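Local coordinates for luciferase (Lingulodinium polyedrum, PDB 1VPR), which catalyses the oxidation of dinoflagellate luciferin by molecular oxygen with emission of blue light, this chain being one of three homologous luciferase domains of the whole protein, at residues L138-P146 with F263-R274; T197-L207 with V218-A226. All blocks are in the same frame, centred on the assembly; numbering follows the deposited sequence.

Interaction 1. Residues L138-P146 with F263-R274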
loop_
_atom_site.group_PDB
_atom_site.type_symbol
_atom_site.label_atom_id
_atom_site.label_comp_id
_atom_site.label_asym_id
_atom_site.label_seq_id
_atom_site.Cartn_x
_atom_site.Cartn_y
_atom_site.Cartn_z
ATOM N N LEU A 138 2.573 -10.268 -18.866
ATOM C CA LEU A 138 1.578 -9.209 -18.917
ATOM C C LEU A 138 1.296 -9.011 -20.405
ATOM O O LEU A 138 2.223 -8.964 -21.227
ATOM C CB LEU A 138 2.135 -7.931 -18.278
ATOM C CG LEU A 138 1.135 -6.837 -17.907
ATOM C CD1 LEU A 138 0.152 -7.346 -16.855
ATOM C CD2 LEU A 138 1.898 -5.629 -17.368
ATOM N N PRO A 139 0.018 -8.901 -20.778
ATOM C CA PRO A 139 -0.354 -8.725 -22.187
ATOM C C PRO A 139 0.268 -7.545 -22.933
ATOM O O PRO A 139 0.504 -7.635 -24.132
ATOM C CB PRO A 139 -1.872 -8.621 -22.129
ATOM C CG PRO A 139 -2.213 -9.504 -20.958
ATOM C CD PRO A 139 -1.183 -9.036 -19.937
ATOM N N CYS A 140 0.542 -6.443 -22.242
ATOM C CA CYS A 140 1.090 -5.282 -22.934
ATOM C C CYS A 140 2.603 -5.286 -23.054
ATOM O O CYS A 140 3.200 -4.282 -23.447
ATOM C CB CYS A 140 0.611 -3.990 -22.264
ATOM S SG CYS A 140 0.949 -3.836 -20.500
ATOM N N GLY A 141 3.227 -6.422 -22.750
ATOM C CA GLY A 141 4.680 -6.496 -22.830
ATOM C C GLY A 141 5.279 -5.976 -21.538
ATOM O O GLY A 141 4.527 -5.605 -20.633
ATOM N N PRO A 142 6.618 -5.886 -21.435
ATOM C CA PRO A 142 7.336 -5.413 -20.246
ATOM C C PRO A 142 6.874 -4.051 -19.789
ATOM O O PRO A 142 6.782 -3.125 -20.599
ATOM C CB PRO A 142 8.787 -5.350 -20.709
ATOM C CG PRO A 142 8.819 -6.263 -21.941
ATOM C CD PRO A 142 7.527 -5.939 -22.590
ATOM N N LEU A 143 6.583 -3.900 -18.501
ATOM C CA LEU A 143 6.186 -2.583 -18.031
ATOM C C LEU A 143 7.443 -1.720 -18.073
ATOM O O LEU A 143 8.556 -2.216 -17.875
ATOM C CB LEU A 143 5.626 -2.657 -16.594
ATOM C CG LEU A 143 4.227 -3.286 -16.392
ATOM C CD1 LEU A 143 3.944 -3.505 -14.900
ATOM C CD2 LEU A 143 3.147 -2.378 -17.008
ATOM N N PRO A 144 7.292 -0.420 -18.382
ATOM C CA PRO A 144 8.452 0.463 -18.419
ATOM C C PRO A 144 8.921 0.748 -16.990
ATOM O O PRO A 144 8.092 0.939 -16.108
ATOM C CB PRO A 144 7.900 1.744 -19.077
ATOM C CG PRO A 144 6.806 1.243 -19.959
ATOM C CD PRO A 144 6.137 0.209 -19.044
ATOM N N TRP A 145 10.232 0.740 -16.752
ATOM C CA TRP A 145 10.748 1.113 -15.435
ATOM C C TRP A 145 10.739 2.647 -15.501
ATOM O O TRP A 145 10.997 3.218 -16.567
ATOM C CB TRP A 145 12.186 0.631 -15.241
ATOM C CG TRP A 145 12.312 -0.860 -14.989
ATOM C CD1 TRP A 145 12.505 -1.838 -15.924
ATOM C CD2 TRP A 145 12.259 -1.523 -13.717
ATOM N NE1 TRP A 145 12.581 -3.068 -15.313
ATOM C CE2 TRP A 145 12.429 -2.903 -13.959
ATOM C CE3 TRP A 145 12.081 -1.081 -12.398
ATOM C CZ2 TRP A 145 12.426 -3.857 -12.926
ATOM C CZ3 TRP A 145 12.081 -2.027 -11.362
ATOM C CH2 TRP A 145 12.253 -3.397 -11.631
ATOM N N PRO A 146 10.412 3.338 -14.392
ATOM C CA PRO A 146 10.402 4.806 -14.462
ATOM C C PRO A 146 11.779 5.443 -14.409
ATOM O O PRO A 146 12.540 5.214 -13.469
ATOM C CB PRO A 146 9.533 5.204 -13.270
ATOM C CG PRO A 146 9.832 4.116 -12.261
ATOM C CD PRO A 146 9.811 2.861 -13.125
ATOM N N PHE A 263 7.583 2.655 -7.235
ATOM C CA PHE A 263 6.545 3.112 -8.143
ATOM C C PHE A 263 5.529 2.000 -8.221
ATOM O O PHE A 263 5.850 0.845 -7.905
ATOM C CB PHE A 263 7.122 3.343 -9.543
ATOM C CG PHE A 263 7.659 2.108 -10.169
ATOM C CD1 PHE A 263 8.945 1.649 -9.852
ATOM C CD2 PHE A 263 6.873 1.366 -11.049
ATOM C CE1 PHE A 263 9.430 0.475 -10.406
ATOM C CE2 PHE A 263 7.356 0.178 -11.606
ATOM C CZ PHE A 263 8.618 -0.261 -11.292
ATOM N N PHE A 264 4.311 2.341 -8.643
ATOM C CA PHE A 264 3.251 1.355 -8.795
ATOM C C PHE A 264 2.485 1.671 -10.057
ATOM O O PHE A 264 2.029 2.789 -10.225
ATOM C CB PHE A 264 2.264 1.379 -7.619
ATOM C CG PHE A 264 2.841 0.880 -6.339
ATOM C CD1 PHE A 264 3.574 1.718 -5.522
ATOM C CD2 PHE A 264 2.735 -0.464 -6.001
ATOM C CE1 PHE A 264 4.212 1.228 -4.389
ATOM C CE2 PHE A 264 3.364 -0.961 -4.871
ATOM C CZ PHE A 264 4.108 -0.118 -4.065
ATOM N N TRP A 265 2.351 0.678 -10.926
ATOM C CA TRP A 265 1.599 0.822 -12.162
ATOM C C TRP A 265 0.163 0.453 -11.864
ATOM O O TRP A 265 -0.110 -0.682 -11.483
ATOM C CB TRP A 265 2.115 -0.128 -13.238
ATOM C CG TRP A 265 3.320 0.366 -13.968
ATOM C CD1 TRP A 265 4.609 -0.035 -13.790
ATOM C CD2 TRP A 265 3.344 1.356 -15.011
ATOM N NE1 TRP A 265 5.447 0.645 -14.652
ATOM C CE2 TRP A 265 4.694 1.501 -15.416
ATOM C CE3 TRP A 265 2.362 2.129 -15.641
ATOM C CZ2 TRP A 265 5.082 2.389 -16.429
ATOM C CZ3 TRP A 265 2.755 3.022 -16.656
ATOM C CH2 TRP A 265 4.098 3.135 -17.033
ATOM N N GLU A 266 -0.746 1.408 -12.031
ATOM C CA GLU A 266 -2.176 1.174 -11.807
ATOM C C GLU A 266 -2.659 0.737 -13.190
ATOM O O GLU A 266 -2.863 1.567 -14.091
ATOM C CB GLU A 266 -2.842 2.479 -11.367
ATOM C CG GLU A 266 -4.337 2.394 -11.083
ATOM C CD GLU A 266 -4.898 3.744 -10.665
ATOM O OE1 GLU A 266 -4.946 4.643 -11.539
ATOM O OE2 GLU A 266 -5.263 3.909 -9.467
HETATM N N MSE A 267 -2.837 -0.575 -13.347
HETATM C CA MSE A 267 -3.179 -1.157 -14.624
HETATM C C MSE A 267 -4.450 -0.683 -15.315
HETATM O O MSE A 267 -4.479 -0.577 -16.537
HETATM C CB MSE A 267 -3.185 -2.679 -14.503
HETATM C CG MSE A 267 -1.860 -3.292 -14.010
HETATM SE SE MSE A 267 -0.348 -2.698 -15.061
HETATM C CE MSE A 267 -1.074 -3.092 -16.822
ATOM N N GLU A 268 -5.495 -0.371 -14.568
ATOM C CA GLU A 268 -6.722 0.066 -15.226
ATOM C C GLU A 268 -6.702 1.476 -15.819
ATOM O O GLU A 268 -7.578 1.811 -16.629
ATOM C CB GLU A 268 -7.895 -0.075 -14.264
ATOM C CG GLU A 268 -8.185 -1.510 -13.913
ATOM C CD GLU A 268 -7.095 -2.157 -13.073
ATOM O OE1 GLU A 268 -6.674 -1.556 -12.064
ATOM O OE2 GLU A 268 -6.675 -3.282 -13.417
ATOM N N SER A 269 -5.719 2.292 -15.432
ATOM C CA SER A 269 -5.598 3.668 -15.925
ATOM C C SER A 269 -4.318 3.885 -16.738
ATOM O O SER A 269 -4.183 4.872 -17.474
ATOM C CB SER A 269 -5.602 4.636 -14.749
ATOM O OG SER A 269 -4.389 4.527 -14.013
ATOM N N GLY A 270 -3.382 2.954 -16.612
ATOM C CA GLY A 270 -2.120 3.063 -17.330
ATOM C C GLY A 270 -1.189 4.080 -16.700
ATOM O O GLY A 270 -0.164 4.453 -17.297
ATOM N N ARG A 271 -1.522 4.532 -15.490
ATOM C CA ARG A 271 -0.691 5.533 -14.802
ATOM C C ARG A 271 0.386 4.914 -13.903
ATOM O O ARG A 271 0.152 3.888 -13.263
ATOM C CB ARG A 271 -1.578 6.455 -13.961
ATOM C CG ARG A 271 -2.482 7.367 -14.770
ATOM C CD ARG A 271 -3.258 8.291 -13.836
ATOM N NE ARG A 271 -4.151 7.540 -12.960
ATOM C CZ ARG A 271 -4.797 8.082 -11.928
ATOM N NH1 ARG A 271 -5.601 7.342 -11.164
ATOM N NH2 ARG A 271 -4.629 9.371 -11.655
ATOM N N CYS A 272 1.565 5.535 -13.870
ATOM C CA CYS A 272 2.674 5.061 -13.036
ATOM C C CYS A 272 2.793 6.013 -11.844
ATOM O O CYS A 272 3.231 7.155 -12.013
ATOM C CB CYS A 272 3.994 5.085 -13.835
ATOM S SG CYS A 272 5.469 4.440 -12.946
ATOM N N PHE A 273 2.371 5.569 -10.657
ATOM C CA PHE A 273 2.476 6.400 -9.455
ATOM C C PHE A 273 3.892 6.239 -8.945
ATOM O O PHE A 273 4.402 5.123 -8.828
ATOM C CB PHE A 273 1.498 5.935 -8.352
ATOM C CG PHE A 273 0.052 6.264 -8.625
ATOM C CD1 PHE A 273 -0.680 5.531 -9.545
ATOM C CD2 PHE A 273 -0.575 7.312 -7.948
ATOM C CE1 PHE A 273 -2.011 5.819 -9.798
ATOM C CE2 PHE A 273 -1.911 7.619 -8.186
ATOM C CZ PHE A 273 -2.639 6.870 -9.117
ATOM N N ARG A 274 4.543 7.340 -8.615
ATOM C CA ARG A 274 5.901 7.233 -8.130
ATOM C C ARG A 274 5.856 7.581 -6.666
ATOM O O ARG A 274 5.071 8.423 -6.252
ATOM C CB ARG A 274 6.808 8.125 -8.965
ATOM C CG ARG A 274 7.022 7.537 -10.369
ATOM C CD ARG A 274 7.836 8.477 -11.267
ATOM N NE ARG A 274 7.126 9.736 -11.425
ATOM C CZ ARG A 274 7.659 10.826 -11.959
ATOM N NH1 ARG A 274 8.916 10.792 -12.395
ATOM N NH2 ARG A 274 6.948 11.949 -12.017
#

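Interaction 2. Residues T197-L207 with V218-A226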
loop_
_atom_site.group_PDB
_atom_site.type_symbol
_atom_site.label_atom_id
_atom_site.label_comp_id
_atom_site.label_asym_id
_atom_site.label_seq_id
_atom_site.Cartn_x
_atom_site.Cartn_y
_atom_site.Cartn_z
ATOM N N THR A 197 -8.567 8.490 -3.609
ATOM C CA THR A 197 -7.927 8.044 -2.371
ATOM C C THR A 197 -7.394 6.617 -2.488
ATOM O O THR A 197 -6.846 6.084 -1.527
ATOM C CB THR A 197 -8.914 8.084 -1.180
ATOM O OG1 THR A 197 -9.997 7.184 -1.427
ATOM C CG2 THR A 197 -9.470 9.482 -1.008
ATOM N N ASP A 198 -7.485 6.016 -3.667
ATOM C CA ASP A 198 -7.064 4.620 -3.809
ATOM C C ASP A 198 -5.596 4.383 -3.492
ATOM O O ASP A 198 -4.734 5.267 -3.638
ATOM C CB ASP A 198 -7.400 4.064 -5.212
ATOM C CG ASP A 198 -7.725 2.554 -5.199
ATOM O OD1 ASP A 198 -7.967 1.962 -6.283
ATOM O OD2 ASP A 198 -7.754 1.944 -4.106
ATOM N N HIS A 199 -5.345 3.161 -3.042
ATOM C CA HIS A 199 -4.033 2.686 -2.669
ATOM C C HIS A 199 -3.134 3.676 -1.948
ATOM O O HIS A 199 -3.527 4.199 -0.911
ATOM C CB HIS A 199 -3.319 2.017 -3.874
ATOM C CG HIS A 199 -3.260 2.848 -5.121
ATOM N ND1 HIS A 199 -2.258 3.765 -5.356
ATOM C CD2 HIS A 199 -4.068 2.884 -6.208
ATOM C CE1 HIS A 199 -2.452 4.331 -6.536
ATOM N NE2 HIS A 199 -3.545 3.812 -7.072
ATOM N N HIS A 200 -1.943 3.972 -2.468
ATOM C CA HIS A 200 -1.058 4.851 -1.709
ATOM C C HIS A 200 -1.285 6.338 -1.782
ATOM O O HIS A 200 -0.442 7.101 -1.330
ATOM C CB HIS A 200 0.403 4.513 -2.018
ATOM C CG HIS A 200 0.761 3.112 -1.644
ATOM N ND1 HIS A 200 0.518 2.599 -0.388
ATOM C CD2 HIS A 200 1.330 2.113 -2.358
ATOM C CE1 HIS A 200 0.928 1.343 -0.343
ATOM N NE2 HIS A 200 1.426 1.024 -1.526
ATOM N N GLN A 201 -2.419 6.748 -2.351
ATOM C CA GLN A 201 -2.776 8.157 -2.402
ATOM C C GLN A 201 -3.174 8.588 -0.994
ATOM O O GLN A 201 -3.044 9.766 -0.643
ATOM C CB GLN A 201 -3.906 8.383 -3.400
ATOM C CG GLN A 201 -3.372 8.415 -4.825
ATOM C CD GLN A 201 -4.437 8.269 -5.884
ATOM O OE1 GLN A 201 -4.501 9.064 -6.811
ATOM N NE2 GLN A 201 -5.251 7.239 -5.774
ATOM N N THR A 202 -3.658 7.641 -0.188
ATOM C CA THR A 202 -3.986 7.926 1.210
ATOM C C THR A 202 -3.467 6.740 2.007
ATOM O O THR A 202 -3.103 5.723 1.433
ATOM C CB THR A 202 -5.513 8.064 1.481
ATOM O OG1 THR A 202 -6.196 6.878 1.052
ATOM C CG2 THR A 202 -6.067 9.253 0.742
ATOM N N GLY A 203 -3.436 6.850 3.333
ATOM C CA GLY A 203 -2.940 5.716 4.080
ATOM C C GLY A 203 -4.002 4.904 4.802
ATOM O O GLY A 203 -5.172 5.314 4.926
ATOM N N GLY A 204 -3.591 3.722 5.252
ATOM C CA GLY A 204 -4.475 2.899 6.047
ATOM C C GLY A 204 -4.259 3.552 7.403
ATOM O O GLY A 204 -3.632 4.628 7.475
HETATM N N MSE A 205 -4.720 2.948 8.490
HETATM C CA MSE A 205 -4.505 3.605 9.771
HETATM C C MSE A 205 -3.183 3.187 10.403
HETATM O O MSE A 205 -2.734 3.793 11.383
HETATM C CB MSE A 205 -5.687 3.349 10.727
HETATM C CG MSE A 205 -7.001 4.120 10.359
HETATM SE SE MSE A 205 -6.848 5.900 9.399
HETATM C CE MSE A 205 -6.584 7.137 10.886
ATOM N N TYR A 206 -2.524 2.198 9.797
ATOM C CA TYR A 206 -1.259 1.691 10.320
ATOM C C TYR A 206 -0.444 0.928 9.287
ATOM O O TYR A 206 -0.893 0.667 8.173
ATOM C CB TYR A 206 -1.545 0.688 11.430
ATOM C CG TYR A 206 -2.087 -0.626 10.882
ATOM C CD1 TYR A 206 -3.416 -0.752 10.499
ATOM C CD2 TYR A 206 -1.251 -1.721 10.683
ATOM C CE1 TYR A 206 -3.901 -1.943 9.928
ATOM C CE2 TYR A 206 -1.719 -2.911 10.106
ATOM C CZ TYR A 206 -3.039 -3.015 9.732
ATOM O OH TYR A 206 -3.497 -4.179 9.155
ATOM N N LEU A 207 0.752 0.539 9.708
ATOM C CA LEU A 207 1.629 -0.343 8.931
ATOM C C LEU A 207 2.425 -1.137 9.968
ATOM O O LEU A 207 2.820 -0.572 10.984
ATOM C CB LEU A 207 2.619 0.414 8.049
ATOM C CG LEU A 207 2.179 1.133 6.765
ATOM C CD1 LEU A 207 3.429 1.854 6.191
ATOM C CD2 LEU A 207 1.600 0.126 5.735
ATOM N N VAL A 218 5.194 -6.593 4.893
ATOM C CA VAL A 218 4.408 -5.446 5.307
ATOM C C VAL A 218 2.924 -5.778 5.481
ATOM O O VAL A 218 2.298 -6.357 4.593
ATOM C CB VAL A 218 4.537 -4.277 4.263
ATOM C CG1 VAL A 218 3.698 -3.066 4.689
ATOM C CG2 VAL A 218 5.995 -3.871 4.109
ATOM N N ASP A 219 2.390 -5.434 6.643
ATOM C CA ASP A 219 0.975 -5.622 6.932
ATOM C C ASP A 219 0.410 -4.231 6.701
ATOM O O ASP A 219 0.887 -3.250 7.297
ATOM C CB ASP A 219 0.774 -6.068 8.386
ATOM C CG ASP A 219 1.438 -7.409 8.661
ATOM O OD1 ASP A 219 0.863 -8.443 8.299
ATOM O OD2 ASP A 219 2.563 -7.447 9.201
ATOM N N ALA A 220 -0.578 -4.152 5.811
ATOM C CA ALA A 220 -1.241 -2.900 5.438
ATOM C C ALA A 220 -2.749 -3.054 5.617
ATOM O O ALA A 220 -3.247 -4.164 5.753
ATOM C CB ALA A 220 -0.935 -2.555 3.990
ATOM N N SER A 221 -3.469 -1.938 5.596
ATOM C CA SER A 221 -4.916 -1.952 5.806
ATOM C C SER A 221 -5.717 -2.755 4.795
ATOM O O SER A 221 -5.581 -2.556 3.573
ATOM C CB SER A 221 -5.444 -0.513 5.820
ATOM O OG SER A 221 -6.868 -0.464 5.862
ATOM N N VAL A 222 -6.571 -3.647 5.298
ATOM C CA VAL A 222 -7.426 -4.429 4.408
ATOM C C VAL A 222 -8.640 -3.586 3.984
ATOM O O VAL A 222 -9.465 -4.010 3.183
ATOM C CB VAL A 222 -7.865 -5.762 5.049
ATOM C CG1 VAL A 222 -6.664 -6.714 5.078
ATOM C CG2 VAL A 222 -8.412 -5.538 6.466
ATOM N N ALA A 223 -8.735 -2.371 4.506
ATOM C CA ALA A 223 -9.813 -1.495 4.094
ATOM C C ALA A 223 -9.435 -0.974 2.704
ATOM O O ALA A 223 -10.299 -0.519 1.937
ATOM C CB ALA A 223 -9.931 -0.338 5.054
ATOM N N LYS A 224 -8.145 -1.056 2.374
ATOM C CA LYS A 224 -7.633 -0.553 1.093
ATOM C C LYS A 224 -7.064 -1.644 0.177
ATOM O O LYS A 224 -7.376 -1.705 -1.019
ATOM C CB LYS A 224 -6.545 0.506 1.367
ATOM C CG LYS A 224 -7.021 1.693 2.217
ATOM C CD LYS A 224 -5.893 2.649 2.664
ATOM C CE LYS A 224 -5.052 3.155 1.487
ATOM N NZ LYS A 224 -5.822 3.981 0.503
ATOM N N PHE A 225 -6.221 -2.498 0.745
ATOM C CA PHE A 225 -5.584 -3.577 0.005
ATOM C C PHE A 225 -6.259 -4.923 0.261
ATOM O O PHE A 225 -6.557 -5.271 1.420
ATOM C CB PHE A 225 -4.094 -3.657 0.397
ATOM C CG PHE A 225 -3.335 -2.381 0.130
ATOM C CD1 PHE A 225 -3.164 -1.427 1.134
ATOM C CD2 PHE A 225 -2.864 -2.103 -1.149
ATOM C CE1 PHE A 225 -2.540 -0.207 0.862
ATOM C CE2 PHE A 225 -2.243 -0.887 -1.436
ATOM C CZ PHE A 225 -2.080 0.060 -0.433
ATOM N N ALA A 226 -6.467 -5.690 -0.809
ATOM C CA ALA A 226 -7.113 -6.993 -0.678
ATOM C C ALA A 226 -6.210 -7.974 0.067
ATOM O O ALA A 226 -6.703 -8.843 0.758
ATOM C CB ALA A 226 -7.495 -7.548 -2.064
HETATM O O HOH W 1 -8.880 -0.190 -2.781
HETATM O O HOH W 2 -7.910 2.664 -0.873
HETATM O O HOH W 3 -6.685 1.032 8.227
HETATM O O HOH W 4 -2.016 0.536 5.686
HETATM O O HOH W 5 -3.176 -6.175 7.457
HETATM O O HOH W 6 -6.050 -4.402 8.213
#

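Interaction 1. Residues L138-P146 with F263-R274
F263 holds its CG between the backbone N and the carbonyl carbon (chi1 63°), a torsion that lays the phenyl ring flat beneath P146, whereas W265 swings its CG anti to the carbonyl carbon (chi1 -82°) and sets its indole between L143 and C272. P146 CD sits 3.5 Å above the centre of the F263 ring, a CH-pi contact made squarely over the face. W145 comes to the same phenyl ring obliquely, its CE3 3.7 Å from F263 CE1, and its indole is also stacked on Y339.

One hydrogen bond joins the two segments: W265 NE1 donates to P144 O over 3.0 Å, with 139° at the hydrogen. The oxygen lies at the indole edge, close to the ring plane, and receives the N-H in its own carbonyl plane, so the bond and the packing together fix the rotation of the tryptophan. L143 CD2 makes a CH-pi contact over one face, 4.1 Å from the centroid of the five-membered ring, while C272 CB covers the opposite face. Beside them P144 CD rests 3.6 Å from W265 CZ2.

Farther along, the selenomethionine M267 folds its bent chain so that SE lies 4.0 Å from L143 CD2. Its CE meets L138 CD2 tip to tip at 3.9 Å.

F264 and F273, by contrast, turn to the other side of the strands, where H200 and H199 lie. At the turn, G270 and R271 both face E266, a G1 beta bulge, and R271 forms a salt bridge with E266. The contact is thus a proline-rich loop packed along one side of a bulged antiparallel hairpin, strands 259-266 and 271-282, in the beta barrel of the calycin-type catalytic domain.

Interaction 2. Residues T197-L207 with V218-A226
At the open end of the beta hairpin of strands 206-212 and 215-219 the two chains run on side by side, and K224 of one reaches across to the loop holding H199 and T202 on the other. The lysine bends at chi3 (54°) and chi4 to bring its ammonium up to the loop's carbonyl of H199. NZ donates to a lone pair of H199 O, in the carbonyl plane, at 2.7 Å, and also to water 2. T202 OG1, which itself donates to T197 O, lies 3.0 Å from K224 NZ. A methionine in place of K224 would probably leave H199 O without its charged donor and T202 OG1 without the ammonium beside it.

D198 OD2 stays 5.4 Å from K224 NZ; water 1 joins this carboxylate to K224 O, and D198 OD1 is hydrogen-bonded to S244 OG. Next along the chain, the F225 ring meets the H200 ring obliquely, CZ 3.3 Å from H200 CE1 with the planes at 42°, while its CE2 touches H199 CB.

Nearer the hairpin, G204 CA lies 3.6 Å from S221 CB, where any side chain on the glycine would collide with the serine. S221 OG accepts from A223 N in an ST turn. L207 CD2 packs on V218 CG1 and A220 CB. Beside L207, water 4 links the two backbones, donating to Y206 O and accepting from S221 N.

In the fold
From the N terminus, the chain passes helix 120-126 and enters the loop 138-146, the first side of interaction 1. It then runs through strand 163-169 and two helices to 197-207, turns round the hairpin, and returns at 218-226, so interaction 2 closes a short loop of ten residues. Only later does 263-274 meet 138-146, closing a loop of 116 residues that encloses interaction 2 entirely. The two centres lie about 19 Å apart, yet the contacts meet through a probable hydrogen bond between E266 and H199 and through packing of F273 on Q201. Both reach the same antiparallel sheet, one joining the loop between helix 120-126 and strand 163-169 to it, the other tying together the root of one of its hairpins.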